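Local coordinates for protein RTX-adhesin (Marinomonas primoryensis, PDB 5IRB) that binds its Antarctic bacterium to diatoms and ice as a 1.5-MDa adhesin, of which this piece holds three consecutive calcium-binding beta-sandwich domains, at residues A212-V217 / V302-S307; N220-D225 / V237-T242; D252-E257 / F288-T293; E261-T266 / D276-D281. All coordinates share one frame; numbering follows the deposited sequence.

Contact 1 (A212-V217 / V302-S307); sequences ADAGTV and VDTTGS
Thr-304 and Gly-215 make the direct hydrogen bond between the last strand of the domain and the incoming segment 212-217. From the threonine CB outward, the evidence divides branch by branch. CB itself touches Val-217 CG2 at 3.9 Å. The hydroxyl branch, held beside the backbone N and anti to the carbonyl carbon (chi1 -57°), receives the bond from Gly-215 N to OG1 of 3.0 Å, with an angle of 147° at the proton. The same OG1 packs against Ala-214, 3.4 Å from its CB. The methyl branch goes the other way: Thr-304 CG2 meets Gly-215 O at 3.3 Å and Val-217 CG2 at 3.5 Å, the two side chains crossing at a slant. Upstream, Val-302 points its CG1 at Ala-212 CB, 3.6 Å away. Downstream, Val-217 lies over Gly-306, whose CA makes a CA-H...O contact of 3.3 Å with Val-217 O. One water joins Val-217 N to Thr-305 O in place of a direct bond. The segments run 13° apart, thus nearly parallel, yet no regular ladder forms between them. Ala-212 also touches Asp-296, a calcium ligand together with Asp-209 and Ser-211. A first strand lying parallel beside the last, each belonging to a different sheet, is consistent with an immunoglobulin-like beta-sandwich.

Contact 2 (N220-D225 / V237-T242); sequences NAITSD and VAVSGT. With CA (calcium ion), chain K.
Asn-220 and Ser-240 meet through two bonds, one from the backbone and one from the side chain. Asn-220 N gives a hydrogen bond to Ser-240 O at 2.7 Å. The amide NH2 adds a second, ND2 to Ser-240 OG, also 2.7 Å, with 156° at the proton. Ser-240 OG is turned between its own N and carbonyl carbon (chi1 68°), which sets the hydroxyl close to the amide plane of Asn-220. Water then links Asn-220 ND2 to Gly-241 O. Farther along, the apolar contacts are loose: Ile-222 CD1 approaches Val-239 CG1 at 4.3 Å, and Thr-223 crosses Val-237 at about a right angle, CG2 to CG1 4.0 Å. Waters join the backbones there, one accepting from Thr-223 N beside Ala-221 O and Ala-238 O, another from Ser-240 N beside Ala-221 O. A chi1 of 65° sets Thr-223 OG1 toward the calcium ion, 2.5 Å away, and CG2 toward Val-237. Asp-225 OD1, two waters, Val-227 O and both carboxylate oxygens of Glu-232 bring the ligands to seven. The same Thr, Asp, Val and Glu spacing recurs at Thr-16 to Glu-25 and Thr-120 to Glu-129: a calcium-binding loop repeated in each domain.

Contact 3 (D252-E257 / F288-T293); sequences DTVTLE and FDAVVT
Leu-256 forks between two partners on strand 288-293, a ring and a methyl. Its CD2 comes obliquely to Phe-288, 3.6 Å from CE1, while CD1 lies 3.9 Å from Ala-290 CB. The alanine is the hollow here: a single methyl between the larger Phe-288 and Val-292, reached from the partner strand by Leu-256 CD1 and, less closely, by Val-254 CG1. Val-254 then meets Val-292, CG2 to CG2 3.9 Å, and Val-292 CG1 turns on to Asp-252 CB, also 3.9 Å away. Phe-288 CG lies between its backbone N and carbonyl carbon (chi1 62°), which turns the ring toward Leu-256. Beneath this relief the strands are antiparallel. Thr-255 and Val-291 form a hydrogen-bonded pair, each N to O distance 2.8 Å. At the far end the strands part, the CA atoms of Glu-257 and Phe-288 being 6.7 Å apart, and a water spans from Glu-257 O to Asp-289 N. On the threonine face a water lies 3.0 Å from Thr-255 OG1 and donates to Val-291 O and Thr-293 OG1, the latter also bonded to Asp-303. Both strands are interior to the sheet: strand 261-266 flanks one side of the pair and strand 301-312 the other, while Trp-273 of strand 272-278 packs on Val-254, Leu-256 and Ala-290.

Contact 4 (E261-T266 / D276-D281); sequences ETYTTT and DVAGSD
Tyr-263 reaches across to segment 276-281 and is gripped at its hydroxyl by two bonds. It donates from OH to Asp-281 OD2, a very short 2.5 Å, and accepts from Ala-278 N, 3.2 Å from OH with 153° at the proton. Asp-281 OD2 lies at the ring edge, in its plane, although the carboxylate is turned 70° against the ring. One face of the ring is covered by Val-277 CG1, a CH-pi contact 4.0 Å from the centroid of the Tyr-263 ring and displaced toward its rim. Together these contacts should restrict the ring's rotation and hold its hydroxyl. In the next shell, Glu-261 CG touches Asp-281 OD2 at 3.5 Å. Its own carboxylate stays farther off, Glu-261 OE2 being 5.3 Å from Asp-281 OD2, a nearby like charge that may raise the proton affinity of Asp-281. Asp-281 is itself positioned by Asn-259, bonded to OD1, and by its backbone N, 3.0 Å from Ala-278 O in the first turn of helix 279-284. Strand 261-266 is an edge strand paired with 253-258, and strand 272-278 the edge strand paired with 236-244, so the tyrosine spans the sandwich from one sheet's edge to the other's.

All four contacts belong to the last domain of the chain, and they divide by how they use its two sheets. Contact 3 alone is a ladder within one sheet; contacts 1 and 4 join the two sheets, one by a threonine hydroxyl and methyls, the other by a tyrosine. Contact 2 pairs a loop with a strand and ends at a calcium ion. Contacts 1 and 3 adjoin through strands 301-312 and 287-295, contacts 3 and 4 through 253-258 and 261-266. All four are partly buried: the apolar face of contact 3 and Val-239 and Ile-222 of contact 2, which pack on Phe-288, face the core, while the polar links of contacts 1 and 4 lie at the sheet margins.

Contact 1 (A212-V217 / V302-S307)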
loop_
_atom_site.group_PDB
_atom_site.type_symbol
_atom_site.label_atom_id
_atom_site.label_comp_id
_atom_site.label_asym_id
_atom_site.label_seq_id
_atom_site.Cartn_x
_atom_site.Cartn_y
_atom_site.Cartn_z
ATOM N N ALA A 212 -4.956 -2.317 28.247
ATOM C CA ALA A 212 -4.215 -1.514 29.196
ATOM C C ALA A 212 -4.081 -2.312 30.491
ATOM O O ALA A 212 -4.837 -3.257 30.712
ATOM C CB ALA A 212 -4.910 -0.178 29.438
ATOM N N ASP A 213 -3.098 -1.958 31.316
ATOM C CA ASP A 213 -2.695 -2.780 32.452
ATOM C C ASP A 213 -3.038 -2.134 33.800
ATOM O O ASP A 213 -2.661 -1.000 34.065
ATOM C CB ASP A 213 -1.196 -3.067 32.387
ATOM C CG ASP A 213 -0.824 -3.879 31.165
ATOM O OD1 ASP A 213 -1.560 -4.846 30.857
ATOM O OD2 ASP A 213 0.169 -3.531 30.492
ATOM N N ALA A 214 -3.777 -2.864 34.624
ATOM C CA ALA A 214 -4.116 -2.405 35.968
ATOM C C ALA A 214 -2.854 -2.329 36.826
ATOM O O ALA A 214 -1.908 -3.093 36.614
ATOM C CB ALA A 214 -5.139 -3.326 36.606
ATOM N N GLY A 215 -2.821 -1.374 37.745
ATOM C CA GLY A 215 -1.769 -1.302 38.745
ATOM C C GLY A 215 -2.260 -1.778 40.102
ATOM O O GLY A 215 -2.949 -2.797 40.213
ATOM N N THR A 216 -1.921 -1.009 41.135
ATOM C CA THR A 216 -2.303 -1.311 42.521
ATOM C C THR A 216 -2.863 -0.064 43.172
ATOM O O THR A 216 -2.227 0.992 43.184
ATOM C CB THR A 216 -1.125 -1.824 43.357
ATOM O OG1 THR A 216 -0.580 -2.996 42.744
ATOM C CG2 THR A 216 -1.589 -2.201 44.755
ATOM N N VAL A 217 -4.064 -0.201 43.706
ATOM C CA VAL A 217 -4.706 0.872 44.433
ATOM C C VAL A 217 -4.920 0.464 45.881
ATOM O O VAL A 217 -5.366 -0.649 46.149
ATOM C CB VAL A 217 -6.042 1.224 43.776
ATOM C CG1 VAL A 217 -6.885 2.098 44.675
ATOM C CG2 VAL A 217 -5.776 1.916 42.453
ATOM N N VAL A 302 -8.539 0.918 31.447
ATOM C CA VAL A 302 -8.539 -0.118 32.462
ATOM C C VAL A 302 -8.815 0.501 33.844
ATOM O O VAL A 302 -8.364 1.608 34.144
ATOM C CB VAL A 302 -7.204 -0.906 32.483
ATOM C CG1 VAL A 302 -6.037 -0.007 32.899
ATOM C CG2 VAL A 302 -7.316 -2.168 33.384
ATOM N N ASP A 303 -9.625 -0.204 34.628
ATOM C CA ASP A 303 -9.926 0.138 36.029
ATOM C C ASP A 303 -9.082 -0.672 37.010
ATOM O O ASP A 303 -8.968 -1.894 36.859
ATOM C CB ASP A 303 -11.417 -0.082 36.324
ATOM C CG ASP A 303 -12.293 1.067 35.823
ATOM O OD1 ASP A 303 -11.726 2.098 35.393
ATOM O OD2 ASP A 303 -13.545 0.933 35.831
ATOM N N THR A 304 -8.498 0.007 38.006
ATOM C CA THR A 304 -7.768 -0.646 39.071
ATOM C C THR A 304 -8.531 -0.381 40.385
ATOM O O THR A 304 -8.907 0.765 40.685
ATOM C CB THR A 304 -6.321 -0.116 39.205
ATOM O OG1 THR A 304 -5.623 -0.262 37.970
ATOM C CG2 THR A 304 -5.565 -0.869 40.299
ATOM N N THR A 305 -8.765 -1.439 41.154
ATOM C CA THR A 305 -9.626 -1.318 42.321
ATOM C C THR A 305 -8.871 -1.629 43.620
ATOM O O THR A 305 -8.148 -2.625 43.707
ATOM C CB THR A 305 -10.869 -2.220 42.171
ATOM O OG1 THR A 305 -11.646 -1.759 41.058
ATOM C CG2 THR A 305 -11.739 -2.191 43.420
ATOM N N GLY A 306 -9.048 -0.757 44.613
ATOM C CA GLY A 306 -8.639 -1.025 45.987
ATOM C C GLY A 306 -9.855 -0.952 46.905
ATOM O O GLY A 306 -10.757 -0.131 46.715
ATOM N N SER A 307 -9.889 -1.833 47.898
ATOM C CA SER A 307 -11.079 -2.007 48.713
ATOM C C SER A 307 -10.779 -1.598 50.159
ATOM O O SER A 307 -9.653 -1.763 50.616
ATOM C CB SER A 307 -11.560 -3.456 48.629
ATOM O OG SER A 307 -12.143 -3.717 47.350
HETATM O O HOH W 1 -5.371 -2.901 43.398
#

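Contact 2 (N220-D225 / V237-T242)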
loop_
_atom_site.group_PDB
_atom_site.type_symbol
_atom_site.label_atom_id
_atom_site.label_comp_id
_atom_site.label_asym_id
_atom_site.label_seq_id
_atom_site.Cartn_x
_atom_site.Cartn_y
_atom_site.Cartn_z
ATOM N N ASN A 220 -5.945 4.215 52.652
ATOM C CA ASN A 220 -5.420 4.320 54.000
ATOM C C ASN A 220 -6.532 4.149 55.034
ATOM O O ASN A 220 -7.702 4.077 54.690
ATOM C CB ASN A 220 -4.723 5.668 54.204
ATOM C CG ASN A 220 -3.570 5.878 53.243
ATOM O OD1 ASN A 220 -2.841 4.937 52.922
ATOM N ND2 ASN A 220 -3.418 7.111 52.750
ATOM N N ALA A 221 -6.142 4.114 56.298
ATOM C CA ALA A 221 -7.064 4.079 57.413
ATOM C C ALA A 221 -8.050 5.236 57.329
ATOM O O ALA A 221 -7.697 6.338 56.888
ATOM C CB ALA A 221 -6.276 4.120 58.745
ATOM N N ILE A 222 -9.286 4.976 57.726
ATOM C CA ILE A 222 -10.316 6.003 57.706
ATOM C C ILE A 222 -10.237 6.770 59.014
ATOM O O ILE A 222 -10.707 6.296 60.048
ATOM C CB ILE A 222 -11.711 5.394 57.507
ATOM C CG1 ILE A 222 -11.708 4.425 56.313
ATOM C CG2 ILE A 222 -12.778 6.486 57.389
ATOM C CD1 ILE A 222 -11.166 5.009 55.038
ATOM N N THR A 223 -9.635 7.956 58.947
ATOM C CA THR A 223 -9.021 8.639 60.102
ATOM C C THR A 223 -7.917 7.753 60.708
ATOM O O THR A 223 -7.734 6.595 60.306
ATOM C CB THR A 223 -10.053 9.030 61.189
ATOM O OG1 THR A 223 -10.632 7.848 61.761
ATOM C CG2 THR A 223 -11.157 9.904 60.587
ATOM N N SER A 224 -7.174 8.298 61.671
ATOM C CA SER A 224 -5.933 7.653 62.126
ATOM C C SER A 224 -6.139 6.262 62.767
ATOM O O SER A 224 -5.274 5.384 62.662
ATOM C CB SER A 224 -5.195 8.572 63.099
ATOM O OG SER A 224 -6.121 9.265 63.900
ATOM N N ASP A 225 -7.267 6.064 63.437
ATOM C CA ASP A 225 -7.547 4.771 64.056
ATOM C C ASP A 225 -8.523 3.892 63.266
ATOM O O ASP A 225 -8.892 2.819 63.734
ATOM C CB ASP A 225 -8.077 4.983 65.484
ATOM C CG ASP A 225 -9.461 5.620 65.519
ATOM O OD1 ASP A 225 -10.092 5.853 64.465
ATOM O OD2 ASP A 225 -9.932 5.907 66.632
ATOM N N VAL A 237 -14.282 14.200 56.308
ATOM C CA VAL A 237 -13.124 13.335 56.496
ATOM C C VAL A 237 -12.323 13.194 55.202
ATOM O O VAL A 237 -12.889 12.915 54.141
ATOM C CB VAL A 237 -13.535 11.941 57.000
ATOM C CG1 VAL A 237 -12.371 10.974 56.900
ATOM C CG2 VAL A 237 -14.020 12.023 58.431
ATOM N N ALA A 238 -11.007 13.374 55.298
ATOM C CA ALA A 238 -10.118 13.193 54.150
ATOM C C ALA A 238 -9.795 11.715 53.953
ATOM O O ALA A 238 -9.070 11.116 54.757
ATOM C CB ALA A 238 -8.834 13.998 54.339
ATOM N N VAL A 239 -10.351 11.123 52.900
ATOM C CA VAL A 239 -10.031 9.753 52.552
ATOM C C VAL A 239 -8.896 9.731 51.522
ATOM O O VAL A 239 -8.968 10.408 50.498
ATOM C CB VAL A 239 -11.269 9.028 52.003
ATOM C CG1 VAL A 239 -10.921 7.605 51.590
ATOM C CG2 VAL A 239 -12.407 9.056 53.055
ATOM N N SER A 240 -7.859 8.945 51.802
ATOM C CA SER A 240 -6.656 8.932 50.982
ATOM C C SER A 240 -6.149 7.509 50.756
ATOM O O SER A 240 -6.579 6.568 51.444
ATOM C CB SER A 240 -5.552 9.789 51.621
ATOM O OG SER A 240 -5.085 9.203 52.820
ATOM N N GLY A 241 -5.259 7.360 49.767
ATOM C CA GLY A 241 -4.674 6.079 49.428
ATOM C C GLY A 241 -3.576 6.228 48.384
ATOM O O GLY A 241 -3.054 7.324 48.185
ATOM N N THR A 242 -3.178 5.106 47.787
ATOM C CA THR A 242 -2.170 5.075 46.729
ATOM C C THR A 242 -2.751 4.480 45.435
ATOM O O THR A 242 -3.844 3.888 45.430
ATOM C CB THR A 242 -0.913 4.286 47.159
ATOM O OG1 THR A 242 -1.222 2.896 47.259
ATOM C CG2 THR A 242 -0.394 4.771 48.521
HETATM CA CA CA K . -11.136 8.046 64.166
HETATM O O HOH W 2 -1.630 8.525 50.699
HETATM O O HOH W 3 -8.154 7.220 54.068
HETATM O O HOH W 4 -8.461 8.975 56.809
HETATM O O HOH W 5 -9.020 9.298 64.529
HETATM O O HOH W 6 -11.761 7.970 66.421
#

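Contact 3 (D252-E257 / F288-T293)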
loop_
_atom_site.group_PDB
_atom_site.type_symbol
_atom_site.label_atom_id
_atom_site.label_comp_id
_atom_site.label_asym_id
_atom_site.label_seq_id
_atom_site.Cartn_x
_atom_site.Cartn_y
_atom_site.Cartn_z
ATOM N N ASP A 252 -4.848 10.577 36.617
ATOM C CA ASP A 252 -5.910 9.592 36.489
ATOM C C ASP A 252 -7.039 9.869 37.487
ATOM O O ASP A 252 -6.796 10.318 38.609
ATOM C CB ASP A 252 -5.353 8.186 36.705
ATOM C CG ASP A 252 -4.690 7.614 35.452
ATOM O OD1 ASP A 252 -4.685 8.307 34.410
ATOM O OD2 ASP A 252 -4.180 6.465 35.528
ATOM N N THR A 253 -8.266 9.538 37.106
ATOM C CA THR A 253 -9.413 9.774 37.980
ATOM C C THR A 253 -9.534 8.668 39.007
ATOM O O THR A 253 -9.418 7.486 38.665
ATOM C CB THR A 253 -10.716 9.878 37.179
ATOM O OG1 THR A 253 -10.650 11.029 36.328
ATOM C CG2 THR A 253 -11.928 10.014 38.125
ATOM N N VAL A 254 -9.754 9.071 40.263
ATOM C CA VAL A 254 -10.050 8.151 41.344
ATOM C C VAL A 254 -11.512 8.333 41.741
ATOM O O VAL A 254 -11.948 9.438 42.047
ATOM C CB VAL A 254 -9.166 8.392 42.594
ATOM C CG1 VAL A 254 -9.312 7.227 43.548
ATOM C CG2 VAL A 254 -7.691 8.580 42.202
ATOM N N THR A 255 -12.273 7.252 41.721
ATOM C CA THR A 255 -13.697 7.333 42.002
ATOM C C THR A 255 -14.016 6.479 43.208
ATOM O O THR A 255 -13.598 5.330 43.268
ATOM C CB THR A 255 -14.526 6.882 40.797
ATOM O OG1 THR A 255 -14.222 7.734 39.688
ATOM C CG2 THR A 255 -16.032 6.964 41.102
ATOM N N LEU A 256 -14.730 7.068 44.165
ATOM C CA LEU A 256 -15.228 6.375 45.355
ATOM C C LEU A 256 -16.739 6.503 45.455
ATOM O O LEU A 256 -17.258 7.613 45.369
ATOM C CB LEU A 256 -14.615 6.973 46.631
ATOM C CG LEU A 256 -13.178 6.706 47.064
ATOM C CD1 LEU A 256 -12.205 7.286 46.092
ATOM C CD2 LEU A 256 -12.957 7.324 48.446
ATOM N N GLU A 257 -17.447 5.386 45.612
ATOM C CA GLU A 257 -18.884 5.432 45.889
ATOM C C GLU A 257 -19.136 5.001 47.338
ATOM O O GLU A 257 -18.877 3.859 47.733
ATOM C CB GLU A 257 -19.671 4.610 44.873
ATOM C CG GLU A 257 -19.581 5.251 43.473
ATOM C CD GLU A 257 -19.691 4.269 42.313
ATOM O OE1 GLU A 257 -19.730 3.040 42.553
ATOM O OE2 GLU A 257 -19.724 4.739 41.146
ATOM N N PHE A 288 -16.004 0.288 51.218
ATOM C CA PHE A 288 -16.172 0.838 49.875
ATOM C C PHE A 288 -14.928 0.623 49.038
ATOM O O PHE A 288 -13.857 0.298 49.562
ATOM C CB PHE A 288 -16.528 2.324 49.952
ATOM C CG PHE A 288 -15.467 3.162 50.590
ATOM C CD1 PHE A 288 -14.357 3.573 49.874
ATOM C CD2 PHE A 288 -15.546 3.477 51.941
ATOM C CE1 PHE A 288 -13.366 4.326 50.476
ATOM C CE2 PHE A 288 -14.562 4.228 52.551
ATOM C CZ PHE A 288 -13.469 4.651 51.838
ATOM N N ASP A 289 -15.076 0.797 47.730
ATOM C CA ASP A 289 -13.975 0.630 46.806
ATOM C C ASP A 289 -13.471 1.976 46.320
ATOM O O ASP A 289 -14.242 2.933 46.167
ATOM C CB ASP A 289 -14.407 -0.200 45.588
ATOM C CG ASP A 289 -14.542 -1.666 45.917
ATOM O OD1 ASP A 289 -13.967 -2.095 46.937
ATOM O OD2 ASP A 289 -15.227 -2.387 45.168
ATOM N N ALA A 290 -12.175 2.045 46.058
ATOM C CA ALA A 290 -11.633 3.171 45.340
ATOM C C ALA A 290 -11.253 2.629 43.959
ATOM O O ALA A 290 -10.538 1.622 43.856
ATOM C CB ALA A 290 -10.427 3.772 46.074
ATOM N N VAL A 291 -11.751 3.273 42.908
ATOM C CA VAL A 291 -11.505 2.801 41.539
ATOM C C VAL A 291 -10.720 3.821 40.722
ATOM O O VAL A 291 -11.128 4.972 40.608
ATOM C CB VAL A 291 -12.807 2.465 40.805
ATOM C CG1 VAL A 291 -12.516 1.928 39.376
ATOM C CG2 VAL A 291 -13.588 1.439 41.588
ATOM N N VAL A 292 -9.565 3.412 40.210
ATOM C CA VAL A 292 -8.753 4.296 39.367
ATOM C C VAL A 292 -8.913 3.912 37.890
ATOM O O VAL A 292 -8.828 2.737 37.528
ATOM C CB VAL A 292 -7.283 4.275 39.779
ATOM C CG1 VAL A 292 -6.406 5.053 38.774
ATOM C CG2 VAL A 292 -7.151 4.859 41.210
ATOM N N THR A 293 -9.226 4.908 37.064
ATOM C CA THR A 293 -9.407 4.713 35.627
ATOM C C THR A 293 -8.141 5.163 34.897
ATOM O O THR A 293 -7.735 6.322 35.006
ATOM C CB THR A 293 -10.622 5.468 35.088
ATOM O OG1 THR A 293 -11.813 4.903 35.655
ATOM C CG2 THR A 293 -10.693 5.341 33.536
HETATM O O HOH W 7 -8.729 8.552 34.472
HETATM O O HOH W 8 -12.451 5.822 38.304
HETATM O O HOH W 9 -18.137 1.109 46.771
#

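Contact 4 (E261-T266 / D276-D281)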
loop_
_atom_site.group_PDB
_atom_site.type_symbol
_atom_site.label_atom_id
_atom_site.label_comp_id
_atom_site.label_asym_id
_atom_site.label_seq_id
_atom_site.Cartn_x
_atom_site.Cartn_y
_atom_site.Cartn_z
ATOM N N GLU A 261 -23.192 7.969 47.426
ATOM C CA GLU A 261 -22.663 9.235 46.919
ATOM C C GLU A 261 -21.376 8.992 46.146
ATOM O O GLU A 261 -20.555 8.155 46.525
ATOM C CB GLU A 261 -22.402 10.232 48.060
ATOM C CG GLU A 261 -23.651 10.761 48.751
ATOM C CD GLU A 261 -24.541 11.598 47.838
ATOM O OE1 GLU A 261 -24.043 12.076 46.789
ATOM O OE2 GLU A 261 -25.738 11.772 48.180
ATOM N N THR A 262 -21.195 9.732 45.061
ATOM C CA THR A 262 -19.985 9.595 44.269
ATOM C C THR A 262 -18.982 10.701 44.599
ATOM O O THR A 262 -19.326 11.881 44.583
ATOM C CB THR A 262 -20.308 9.612 42.788
ATOM O OG1 THR A 262 -21.233 8.556 42.507
ATOM C CG2 THR A 262 -19.038 9.432 41.975
ATOM N N TYR A 263 -17.749 10.311 44.906
ATOM C CA TYR A 263 -16.678 11.259 45.197
ATOM C C TYR A 263 -15.548 11.027 44.192
ATOM O O TYR A 263 -15.241 9.877 43.884
ATOM C CB TYR A 263 -16.166 11.067 46.641
ATOM C CG TYR A 263 -17.148 11.466 47.734
ATOM C CD1 TYR A 263 -18.073 10.552 48.242
ATOM C CD2 TYR A 263 -17.142 12.751 48.268
ATOM C CE1 TYR A 263 -18.972 10.913 49.241
ATOM C CE2 TYR A 263 -18.033 13.121 49.262
ATOM C CZ TYR A 263 -18.939 12.199 49.749
ATOM O OH TYR A 263 -19.813 12.581 50.735
ATOM N N THR A 264 -14.914 12.092 43.701
ATOM C CA THR A 264 -13.800 11.921 42.765
ATOM C C THR A 264 -12.617 12.825 43.087
ATOM O O THR A 264 -12.769 13.891 43.682
ATOM C CB THR A 264 -14.203 12.222 41.288
ATOM O OG1 THR A 264 -14.683 13.569 41.193
ATOM C CG2 THR A 264 -15.263 11.230 40.755
ATOM N N THR A 265 -11.441 12.386 42.666
ATOM C CA THR A 265 -10.217 13.153 42.775
ATOM C C THR A 265 -9.293 12.572 41.699
ATOM O O THR A 265 -9.722 11.745 40.883
ATOM C CB THR A 265 -9.577 13.085 44.210
ATOM O OG1 THR A 265 -8.486 14.009 44.302
ATOM C CG2 THR A 265 -9.052 11.684 44.531
ATOM N N THR A 266 -8.035 12.994 41.701
ATOM C CA THR A 266 -7.061 12.480 40.760
ATOM C C THR A 266 -5.807 12.029 41.485
ATOM O O THR A 266 -5.556 12.425 42.631
ATOM C CB THR A 266 -6.687 13.529 39.688
ATOM O OG1 THR A 266 -6.139 14.678 40.344
ATOM C CG2 THR A 266 -7.913 13.952 38.905
ATOM N N ASP A 276 -12.117 14.771 50.001
ATOM C CA ASP A 276 -12.923 15.080 51.177
ATOM C C ASP A 276 -14.304 14.432 51.100
ATOM O O ASP A 276 -15.048 14.607 50.135
ATOM C CB ASP A 276 -13.036 16.598 51.356
ATOM C CG ASP A 276 -11.767 17.217 51.956
ATOM O OD1 ASP A 276 -10.881 16.471 52.440
ATOM O OD2 ASP A 276 -11.641 18.458 51.921
ATOM N N VAL A 277 -14.635 13.676 52.137
ATOM C CA VAL A 277 -15.878 12.925 52.184
ATOM C C VAL A 277 -16.724 13.361 53.384
ATOM O O VAL A 277 -16.190 13.568 54.463
ATOM C CB VAL A 277 -15.581 11.423 52.270
ATOM C CG1 VAL A 277 -16.872 10.620 52.318
ATOM C CG2 VAL A 277 -14.719 10.998 51.079
ATOM N N ALA A 278 -18.031 13.516 53.196
ATOM C CA ALA A 278 -18.924 13.786 54.317
ATOM C C ALA A 278 -18.898 12.648 55.334
ATOM O O ALA A 278 -19.101 11.485 54.985
ATOM C CB ALA A 278 -20.345 14.013 53.819
ATOM N N GLY A 279 -18.710 12.995 56.601
ATOM C CA GLY A 279 -18.674 12.006 57.662
ATOM C C GLY A 279 -19.949 11.192 57.771
ATOM O O GLY A 279 -19.918 10.012 58.145
ATOM N N SER A 280 -21.078 11.824 57.464
ATOM C CA SER A 280 -22.360 11.137 57.551
ATOM C C SER A 280 -22.377 9.954 56.583
ATOM O O SER A 280 -22.976 8.923 56.865
ATOM C CB SER A 280 -23.527 12.096 57.273
ATOM O OG SER A 280 -23.348 12.781 56.044
ATOM N N ASP A 281 -21.709 10.106 55.444
ATOM C CA ASP A 281 -21.622 9.027 54.475
ATOM C C ASP A 281 -20.755 7.877 54.974
ATOM O O ASP A 281 -21.102 6.709 54.816
ATOM C CB ASP A 281 -21.099 9.562 53.147
ATOM C CG ASP A 281 -22.126 10.418 52.439
ATOM O OD1 ASP A 281 -23.334 10.180 52.679
ATOM O OD2 ASP A 281 -21.740 11.288 51.622
#